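Local structure of diaminobutyrate-pyruvate transaminase and L-2,4-diaminobutyrate decarboxylase (Vibrio parahaemolyticus, 2QMA) at residues R179-S187 and I191-Y199; K202-S211 and G256-T265. The protein probably acts, through this C-terminal domain, as a pyridoxal-phosphate-dependent decarboxylase of L-2,4-diaminobutyrate, the whole protein also carrying a transaminase part. One frame throughout, in Å; residues are numbered along the deposited sequence.

Contact 1 (R179-S187 and I191-Y199); sequences RDWIADKLS and IQKLGLPDY
The guanidinium of Arg-179 carries the CG2 methyl of Ile-191 over one face, 3.5 Å from NH2, while the carboxylate of Asp-180 lies at its edge. There NE and NH2 both donate to Asp-180 OD1, nearly in the guanidinium plane, which fixes the rotation of the group. Its remaining N-H groups serve backbone oxygens: Met-222 O of the same chain, and Ser-220 O and Trp-221 O of the second subunit. The ring of Tyr-199 has Pro-197 CB over one face and Ser-187 OG at its edge, where OG and the phenol OH share a hydrogen bond of 2.8 Å. A chi1 of 55° swings this ring back toward the helix, its hydroxyl reaching Ala-183 CA at 3.2 Å.

Between the two flat groups, Ala-183 is small enough for Ile-191 CD1 to come within 3.7 Å of Ala-183 CB. One water joins Asp-180 OD2 to Gln-192 N, another Asp-180 O to Ile-191 N, so the first two amides of helix 191-194 find acceptors in water. Glycine suits position 195, where phi is 80° and a CB would press against the preceding carbonyl O. The short helix 191-194 turns back beside the end of helix 167-187 at the dimer interface, where Leu-196 meets Leu-196 of the second subunit, while Ile-182, Leu-186 and Tyr-199 rest on strand 258-265.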
loop_
_atom_site.group_PDB
_atom_site.type_symbol
_atom_site.label_atom_id
_atom_site.label_comp_id
_atom_site.label_asym_id
_atom_site.label_seq_id
_atom_site.Cartn_x
_atom_site.Cartn_y
_atom_site.Cartn_z
ATOM N N ARG A 179 -17.071 -11.564 -8.284
ATOM C CA ARG A 179 -18.091 -10.764 -8.946
ATOM C C ARG A 179 -17.972 -10.942 -10.475
ATOM O O ARG A 179 -18.944 -11.299 -11.120
ATOM C CB ARG A 179 -17.978 -9.281 -8.512
ATOM C CG ARG A 179 -18.963 -8.369 -9.275
ATOM C CD ARG A 179 -18.454 -6.888 -9.230
ATOM N NE ARG A 179 -17.264 -6.660 -10.076
ATOM C CZ ARG A 179 -16.647 -5.486 -10.239
ATOM N NH1 ARG A 179 -17.112 -4.374 -9.629
ATOM N NH2 ARG A 179 -15.579 -5.388 -11.051
ATOM N N ASP A 180 -16.776 -10.777 -11.032
ATOM C CA ASP A 180 -16.575 -10.891 -12.478
ATOM C C ASP A 180 -16.737 -12.365 -12.900
ATOM O O ASP A 180 -17.239 -12.671 -14.004
ATOM C CB ASP A 180 -15.182 -10.376 -12.837
ATOM C CG ASP A 180 -15.063 -8.858 -12.756
ATOM O OD1 ASP A 180 -15.854 -8.171 -12.047
ATOM O OD2 ASP A 180 -14.142 -8.348 -13.376
ATOM N N TRP A 181 -16.320 -13.280 -12.027
ATOM C CA TRP A 181 -16.359 -14.729 -12.329
ATOM C C TRP A 181 -17.828 -15.157 -12.553
ATOM O O TRP A 181 -18.150 -15.886 -13.518
ATOM C CB TRP A 181 -15.667 -15.501 -11.181
ATOM C CG TRP A 181 -15.828 -16.995 -11.139
ATOM C CD1 TRP A 181 -15.063 -17.932 -11.745
ATOM C CD2 TRP A 181 -16.817 -17.689 -10.397
ATOM N NE1 TRP A 181 -15.521 -19.195 -11.432
ATOM C CE2 TRP A 181 -16.602 -19.067 -10.596
ATOM C CE3 TRP A 181 -17.863 -17.269 -9.560
ATOM C CZ2 TRP A 181 -17.397 -20.051 -9.976
ATOM C CZ3 TRP A 181 -18.662 -18.241 -8.959
ATOM C CH2 TRP A 181 -18.431 -19.622 -9.195
ATOM N N ILE A 182 -18.719 -14.686 -11.681
ATOM C CA ILE A 182 -20.089 -15.179 -11.744
ATOM C C ILE A 182 -20.796 -14.588 -12.972
ATOM O O ILE A 182 -21.557 -15.325 -13.598
ATOM C CB ILE A 182 -20.927 -14.863 -10.482
ATOM C CG1 ILE A 182 -22.238 -15.706 -10.479
ATOM C CG2 ILE A 182 -21.264 -13.381 -10.366
ATOM C CD1 ILE A 182 -22.026 -17.228 -10.485
ATOM N N ALA A 183 -20.567 -13.290 -13.286
ATOM C CA ALA A 183 -21.149 -12.713 -14.522
ATOM C C ALA A 183 -20.628 -13.433 -15.756
ATOM O O ALA A 183 -21.369 -13.640 -16.757
ATOM C CB ALA A 183 -20.917 -11.184 -14.648
ATOM N N ASP A 184 -19.354 -13.819 -15.727
ATOM C CA ASP A 184 -18.789 -14.558 -16.879
ATOM C C ASP A 184 -19.451 -15.939 -16.975
ATOM O O ASP A 184 -19.811 -16.418 -18.058
ATOM C CB ASP A 184 -17.281 -14.732 -16.716
ATOM C CG ASP A 184 -16.670 -15.526 -17.865
ATOM O OD1 ASP A 184 -16.862 -15.096 -18.998
ATOM O OD2 ASP A 184 -16.066 -16.587 -17.623
ATOM N N LYS A 185 -19.615 -16.584 -15.834
ATOM C CA LYS A 185 -20.226 -17.930 -15.815
ATOM C C LYS A 185 -21.713 -17.890 -16.236
ATOM O O LYS A 185 -22.121 -18.659 -17.110
ATOM C CB LYS A 185 -20.035 -18.574 -14.433
ATOM C CG LYS A 185 -20.698 -19.926 -14.238
ATOM C CD LYS A 185 -20.924 -20.147 -12.721
ATOM C CE LYS A 185 -19.811 -20.959 -12.092
ATOM N NZ LYS A 185 -19.421 -22.186 -12.859
ATOM N N LEU A 186 -22.507 -16.993 -15.651
ATOM C CA LEU A 186 -23.964 -16.967 -15.948
ATOM C C LEU A 186 -24.351 -16.511 -17.379
ATOM O O LEU A 186 -25.284 -17.069 -17.988
ATOM C CB LEU A 186 -24.754 -16.190 -14.857
ATOM C CG LEU A 186 -24.643 -16.737 -13.419
ATOM C CD1 LEU A 186 -25.468 -15.926 -12.395
ATOM C CD2 LEU A 186 -24.974 -18.236 -13.290
ATOM N N SER A 187 -23.659 -15.503 -17.917
ATOM C CA SER A 187 -24.073 -14.896 -19.175
ATOM C C SER A 187 -22.896 -14.469 -20.060
ATOM O O SER A 187 -23.061 -13.677 -21.012
ATOM C CB SER A 187 -25.011 -13.710 -18.887
ATOM O OG SER A 187 -24.373 -12.744 -18.051
ATOM N N ILE A 191 -17.749 -7.868 -16.942
ATOM C CA ILE A 191 -17.892 -6.677 -16.061
ATOM C C ILE A 191 -16.750 -5.672 -16.311
ATOM O O ILE A 191 -16.973 -4.448 -16.401
ATOM C CB ILE A 191 -18.032 -7.058 -14.567
ATOM C CG1 ILE A 191 -19.334 -7.844 -14.362
ATOM C CG2 ILE A 191 -17.970 -5.751 -13.642
ATOM C CD1 ILE A 191 -19.562 -8.231 -12.883
ATOM N N GLN A 192 -15.544 -6.190 -16.570
ATOM C CA GLN A 192 -14.447 -5.337 -16.935
ATOM C C GLN A 192 -14.808 -4.376 -18.079
ATOM O O GLN A 192 -14.539 -3.168 -17.987
ATOM C CB GLN A 192 -13.227 -6.180 -17.307
ATOM C CG GLN A 192 -11.952 -5.385 -17.455
ATOM C CD GLN A 192 -10.885 -6.183 -18.186
ATOM O OE1 GLN A 192 -11.140 -6.746 -19.251
ATOM N NE2 GLN A 192 -9.677 -6.200 -17.638
ATOM N N LYS A 193 -15.384 -4.917 -19.157
ATOM C CA LYS A 193 -15.688 -4.123 -20.359
ATOM C C LYS A 193 -17.006 -3.369 -20.267
ATOM O O LYS A 193 -17.090 -2.209 -20.725
ATOM C CB LYS A 193 -15.725 -5.023 -21.611
ATOM C CG LYS A 193 -14.374 -5.626 -21.953
ATOM C CD LYS A 193 -14.385 -6.587 -23.172
ATOM C CE LYS A 193 -13.404 -7.769 -22.959
ATOM N NZ LYS A 193 -13.565 -8.430 -21.587
ATOM N N LEU A 194 -18.019 -4.028 -19.685
ATOM C CA LEU A 194 -19.406 -3.564 -19.757
ATOM C C LEU A 194 -20.024 -3.007 -18.464
ATOM O O LEU A 194 -21.132 -2.448 -18.482
ATOM C CB LEU A 194 -20.279 -4.717 -20.243
ATOM C CG LEU A 194 -19.859 -5.335 -21.576
ATOM C CD1 LEU A 194 -20.939 -6.302 -22.016
ATOM C CD2 LEU A 194 -19.637 -4.220 -22.605
ATOM N N GLY A 195 -19.341 -3.198 -17.338
ATOM C CA GLY A 195 -19.956 -2.898 -16.026
ATOM C C GLY A 195 -20.879 -4.000 -15.532
ATOM O O GLY A 195 -20.983 -5.091 -16.125
ATOM N N LEU A 196 -21.569 -3.742 -14.431
ATOM C CA LEU A 196 -22.395 -4.814 -13.860
ATOM C C LEU A 196 -23.495 -5.263 -14.835
ATOM O O LEU A 196 -24.117 -4.423 -15.462
ATOM C CB LEU A 196 -23.033 -4.311 -12.541
ATOM C CG LEU A 196 -22.096 -3.825 -11.451
ATOM C CD1 LEU A 196 -23.008 -3.436 -10.258
ATOM C CD2 LEU A 196 -20.994 -4.923 -11.098
ATOM N N PRO A 197 -23.798 -6.561 -14.878
ATOM C CA PRO A 197 -24.956 -7.097 -15.634
ATOM C C PRO A 197 -26.307 -6.612 -15.050
ATOM O O PRO A 197 -26.355 -6.176 -13.879
ATOM C CB PRO A 197 -24.744 -8.618 -15.503
ATOM C CG PRO A 197 -24.082 -8.797 -14.159
ATOM C CD PRO A 197 -23.097 -7.629 -14.142
ATOM N N ASP A 198 -27.399 -6.691 -15.816
ATOM C CA ASP A 198 -28.728 -6.249 -15.292
ATOM C C ASP A 198 -29.241 -7.056 -14.095
ATOM O O ASP A 198 -30.020 -6.557 -13.297
ATOM C CB ASP A 198 -29.866 -6.135 -16.367
ATOM C CG ASP A 198 -31.187 -5.463 -15.763
ATOM O OD1 ASP A 198 -31.138 -4.286 -15.351
ATOM O OD2 ASP A 198 -32.264 -6.111 -15.643
ATOM N N TYR A 199 -28.773 -8.293 -13.945
ATOM C CA TYR A 199 -29.140 -9.089 -12.792
ATOM C C TYR A 199 -28.269 -8.840 -11.551
ATOM O O TYR A 199 -28.408 -9.532 -10.550
ATOM C CB TYR A 199 -29.145 -10.581 -13.163
ATOM C CG TYR A 199 -27.850 -11.107 -13.765
ATOM C CD1 TYR A 199 -26.783 -11.499 -12.941
ATOM C CD2 TYR A 199 -27.685 -11.221 -15.153
ATOM C CE1 TYR A 199 -25.594 -11.991 -13.476
ATOM C CE2 TYR A 199 -26.490 -11.741 -15.679
ATOM C CZ TYR A 199 -25.454 -12.105 -14.809
ATOM O OH TYR A 199 -24.250 -12.588 -15.279
HETATM O O HOH W 1 -14.704 -9.016 -16.189
HETATM O O HOH W 2 -17.182 -10.669 -15.920
#

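Contact 2 (K202-S211 and G256-T265); sequences KLRIVCSKKS and GLIPFAIVGT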
loop_
_atom_site.group_PDB
_atom_site.type_symbol
_atom_site.label_atom_id
_atom_site.label_comp_id
_atom_site.label_asym_id
_atom_site.label_seq_id
_atom_site.Cartn_x
_atom_site.Cartn_y
_atom_site.Cartn_z
ATOM N N LYS A 202 -29.481 -8.876 -7.861
ATOM C CA LYS A 202 -29.786 -10.154 -7.247
ATOM C C LYS A 202 -28.579 -10.811 -6.590
ATOM O O LYS A 202 -28.756 -11.742 -5.821
ATOM C CB LYS A 202 -30.399 -11.110 -8.278
ATOM C CG LYS A 202 -31.822 -10.769 -8.645
ATOM C CD LYS A 202 -32.096 -11.292 -10.053
ATOM C CE LYS A 202 -33.545 -11.645 -10.241
ATOM N NZ LYS A 202 -34.249 -10.487 -10.806
ATOM N N LEU A 203 -27.375 -10.390 -6.973
ATOM C CA LEU A 203 -26.169 -11.064 -6.506
ATOM C C LEU A 203 -26.013 -10.913 -4.997
ATOM O O LEU A 203 -26.306 -9.836 -4.418
ATOM C CB LEU A 203 -24.923 -10.511 -7.226
ATOM C CG LEU A 203 -24.904 -10.764 -8.756
ATOM C CD1 LEU A 203 -23.730 -10.000 -9.418
ATOM C CD2 LEU A 203 -24.776 -12.237 -9.088
ATOM N N ARG A 204 -25.579 -11.989 -4.353
ATOM C CA ARG A 204 -25.441 -11.978 -2.896
ATOM C C ARG A 204 -24.138 -12.650 -2.470
ATOM O O ARG A 204 -23.769 -13.706 -3.003
ATOM C CB ARG A 204 -26.613 -12.690 -2.193
ATOM C CG ARG A 204 -27.973 -11.962 -2.275
ATOM C CD ARG A 204 -27.952 -10.604 -1.566
ATOM N NE ARG A 204 -29.290 -9.974 -1.572
ATOM C CZ ARG A 204 -29.738 -9.224 -2.566
ATOM N NH1 ARG A 204 -28.959 -9.046 -3.629
ATOM N NH2 ARG A 204 -30.964 -8.655 -2.513
ATOM N N ILE A 205 -23.482 -12.030 -1.488
ATOM C CA ILE A 205 -22.305 -12.590 -0.853
ATOM C C ILE A 205 -22.744 -13.061 0.548
ATOM O O ILE A 205 -23.336 -12.304 1.345
ATOM C CB ILE A 205 -21.226 -11.536 -0.672
ATOM C CG1 ILE A 205 -20.826 -10.903 -2.018
ATOM C CG2 ILE A 205 -20.036 -12.096 0.181
ATOM C CD1 ILE A 205 -20.139 -9.499 -1.865
ATOM N N VAL A 206 -22.475 -14.323 0.828
ATOM C CA VAL A 206 -22.861 -14.920 2.088
ATOM C C VAL A 206 -21.665 -14.842 3.060
ATOM O O VAL A 206 -20.521 -15.179 2.696
ATOM C CB VAL A 206 -23.293 -16.431 1.874
ATOM C CG1 VAL A 206 -23.678 -17.047 3.227
ATOM C CG2 VAL A 206 -24.384 -16.573 0.827
ATOM N N CYS A 207 -21.904 -14.344 4.267
ATOM C CA CYS A 207 -20.873 -14.328 5.309
ATOM C C CYS A 207 -21.523 -14.453 6.697
ATOM O O CYS A 207 -22.746 -14.500 6.812
ATOM C CB CYS A 207 -20.019 -13.057 5.205
ATOM S SG CYS A 207 -20.911 -11.570 5.539
ATOM N N SER A 208 -20.709 -14.544 7.734
ATOM C CA SER A 208 -21.250 -14.689 9.085
ATOM C C SER A 208 -21.383 -13.301 9.681
ATOM O O SER A 208 -20.797 -12.335 9.182
ATOM C CB SER A 208 -20.396 -15.602 9.944
ATOM O OG SER A 208 -19.330 -14.920 10.550
ATOM N N LYS A 209 -22.163 -13.195 10.751
ATOM C CA LYS A 209 -22.237 -11.961 11.522
ATOM C C LYS A 209 -20.888 -11.508 12.106
ATOM O O LYS A 209 -20.716 -10.325 12.444
ATOM C CB LYS A 209 -23.315 -12.090 12.607
ATOM C CG LYS A 209 -24.691 -12.484 12.015
ATOM C CD LYS A 209 -25.832 -11.673 12.604
ATOM C CE LYS A 209 -26.018 -10.366 11.807
ATOM N NZ LYS A 209 -27.205 -9.552 12.282
ATOM N N LYS A 210 -19.936 -12.435 12.229
ATOM C CA LYS A 210 -18.621 -12.087 12.767
ATOM C C LYS A 210 -17.512 -11.899 11.695
ATOM O O LYS A 210 -16.328 -11.797 12.063
ATOM C CB LYS A 210 -18.171 -13.099 13.862
ATOM C CG LYS A 210 -19.021 -13.148 15.120
ATOM C CD LYS A 210 -18.794 -11.932 16.037
ATOM C CE LYS A 210 -19.552 -12.038 17.343
ATOM N NZ LYS A 210 -19.830 -10.668 17.897
ATOM N N SER A 211 -17.876 -11.856 10.397
ATOM C CA SER A 211 -16.884 -11.687 9.334
ATOM C C SER A 211 -16.371 -10.253 9.434
ATOM O O SER A 211 -17.041 -9.408 10.030
ATOM C CB SER A 211 -17.488 -11.914 7.936
ATOM O OG SER A 211 -17.841 -13.263 7.698
ATOM N N GLY A 256 -35.356 -15.867 -6.160
ATOM C CA GLY A 256 -34.772 -15.219 -7.338
ATOM C C GLY A 256 -33.400 -14.564 -7.092
ATOM O O GLY A 256 -32.803 -14.003 -8.023
ATOM N N LEU A 257 -32.888 -14.643 -5.854
ATOM C CA LEU A 257 -31.512 -14.177 -5.561
ATOM C C LEU A 257 -30.433 -15.155 -6.079
ATOM O O LEU A 257 -30.703 -16.352 -6.331
ATOM C CB LEU A 257 -31.338 -13.844 -4.058
ATOM C CG LEU A 257 -32.417 -12.893 -3.481
ATOM C CD1 LEU A 257 -32.230 -12.749 -1.970
ATOM C CD2 LEU A 257 -32.346 -11.528 -4.164
ATOM N N ILE A 258 -29.215 -14.626 -6.238
ATOM C CA ILE A 258 -28.098 -15.354 -6.849
ATOM C C ILE A 258 -26.901 -15.302 -5.839
ATOM O O ILE A 258 -26.049 -14.447 -5.928
ATOM C CB ILE A 258 -27.749 -14.779 -8.255
ATOM C CG1 ILE A 258 -28.985 -14.783 -9.200
ATOM C CG2 ILE A 258 -26.523 -15.496 -8.872
ATOM C CD1 ILE A 258 -28.738 -14.091 -10.554
ATOM N N PRO A 259 -26.894 -16.204 -4.839
ATOM C CA PRO A 259 -25.718 -16.279 -3.949
ATOM C C PRO A 259 -24.534 -16.748 -4.823
ATOM O O PRO A 259 -24.608 -17.816 -5.414
ATOM C CB PRO A 259 -26.119 -17.353 -2.910
ATOM C CG PRO A 259 -27.632 -17.475 -3.039
ATOM C CD PRO A 259 -27.901 -17.228 -4.504
ATOM N N PHE A 260 -23.491 -15.934 -4.956
ATOM C CA PHE A 260 -22.384 -16.272 -5.862
ATOM C C PHE A 260 -21.048 -16.408 -5.152
ATOM O O PHE A 260 -20.071 -16.904 -5.727
ATOM C CB PHE A 260 -22.252 -15.191 -6.964
ATOM C CG PHE A 260 -21.658 -13.875 -6.491
ATOM C CD1 PHE A 260 -20.292 -13.618 -6.632
ATOM C CD2 PHE A 260 -22.459 -12.912 -5.901
ATOM C CE1 PHE A 260 -19.730 -12.376 -6.207
ATOM C CE2 PHE A 260 -21.935 -11.707 -5.457
ATOM C CZ PHE A 260 -20.554 -11.423 -5.621
ATOM N N ALA A 261 -20.981 -15.905 -3.914
ATOM C CA ALA A 261 -19.744 -16.012 -3.169
ATOM C C ALA A 261 -20.016 -16.204 -1.693
ATOM O O ALA A 261 -21.003 -15.679 -1.159
ATOM C CB ALA A 261 -18.870 -14.727 -3.326
ATOM N N ILE A 262 -19.060 -16.842 -1.037
ATOM C CA ILE A 262 -19.242 -17.090 0.416
ATOM C C ILE A 262 -17.918 -16.834 1.092
ATOM O O ILE A 262 -16.889 -17.310 0.613
ATOM C CB ILE A 262 -19.774 -18.546 0.721
ATOM C CG1 ILE A 262 -20.014 -18.674 2.242
ATOM C CG2 ILE A 262 -18.827 -19.618 0.193
ATOM C CD1 ILE A 262 -21.065 -19.775 2.627
ATOM N N VAL A 263 -17.936 -16.109 2.213
ATOM C CA VAL A 263 -16.704 -15.831 2.891
ATOM C C VAL A 263 -16.542 -16.754 4.110
ATOM O O VAL A 263 -17.387 -16.727 5.034
ATOM C CB VAL A 263 -16.592 -14.328 3.290
ATOM C CG1 VAL A 263 -15.336 -14.073 4.096
ATOM C CG2 VAL A 263 -16.602 -13.437 2.015
ATOM N N GLY A 264 -15.471 -17.556 4.106
ATOM C CA GLY A 264 -15.105 -18.328 5.301
ATOM C C GLY A 264 -14.052 -17.560 6.080
ATOM O O GLY A 264 -13.041 -17.168 5.507
ATOM N N THR A 265 -14.248 -17.333 7.369
ATOM C CA THR A 265 -13.259 -16.465 8.094
ATOM C C THR A 265 -12.352 -17.407 8.908
ATOM O O THR A 265 -12.870 -18.217 9.678
ATOM C CB THR A 265 -13.943 -15.348 8.971
ATOM O OG1 THR A 265 -14.749 -14.508 8.118
ATOM C CG2 THR A 265 -12.918 -14.453 9.681
HETATM O O HOH W 3 -17.230 -15.898 7.484
#
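Phe-260 overlaps Leu-203 and Ile-205 obliquely: CE2 meets Leu-203 CB and CZ meets Ile-205 CG1, each at 3.7 Å. Its side chain runs beside that of Ile-205 but crosses Leu-203 at about a right angle. With chi1 at 74°, CG sits between the backbone N and carbonyl carbon, bringing the ring back over the strand pair.

The strands are parallel, and a beta bulge at Phe-260 shifts the register: Arg-204 pairs with Pro-259, but Ile-205 with Ala-261. Val-206 N donates to Ala-261 O in a nearly straight bond of 2.8 Å. Strand 258-265 gives this pairing the N-H groups of Ile-258, Phe-260 and Val-263, so proline at 259 costs it no bond.

Most side chains on both faces are aliphatic, Arg-204 being an exception near the start. Leu-203, Ile-205 and Ala-261 lie on the face covered by helices 167-187 and 214-221; on the other, Val-206 CG1 packs on Ile-262 CD1 at 3.8 Å, against helix 245-254. Leu-257 CD2 sits over one face of the Arg-204 guanidinium, 3.6 Å from NH2. A bend at chi2 (-64°) folds this arginine back, so that NH1 can bond to Leu-203 O and Asp-201 O.

At Ser-208 the chain leaves the sheet in a type I turn to Ser-211, and a water bonded to Ser-211 OG, Val-263 O and Thr-265 OG1 bridges back. Backbone bonds and buried aliphatic groups thus hold the pair in the sheet, while its polar, water-bridged end lies toward Lys-325, the predicted cofactor lysine.

In the fold
The two contacts follow each other along the chain, contact 1 closing before contact 2 opens, and their centres lie about 17 Å apart. Strand 203-208 is the next regular element after helix 191-194, and it joins strand 258-265 in the seven-stranded mixed sheet of the pyridoxal-dependent decarboxylase domain. Helix 167-187 connects them physically: Ile-182 CG1 packs on Phe-260 CB at 3.6 Å, and Leu-186 CD1 on Ile-258 CG2 at 3.7 Å. Contact 1 thus lies over the start of strand 258-265 and faces the second subunit, so the chain passes from a dimer-facing corner into the central sheet, where one end of contact 2 approaches the predicted cofactor lysine.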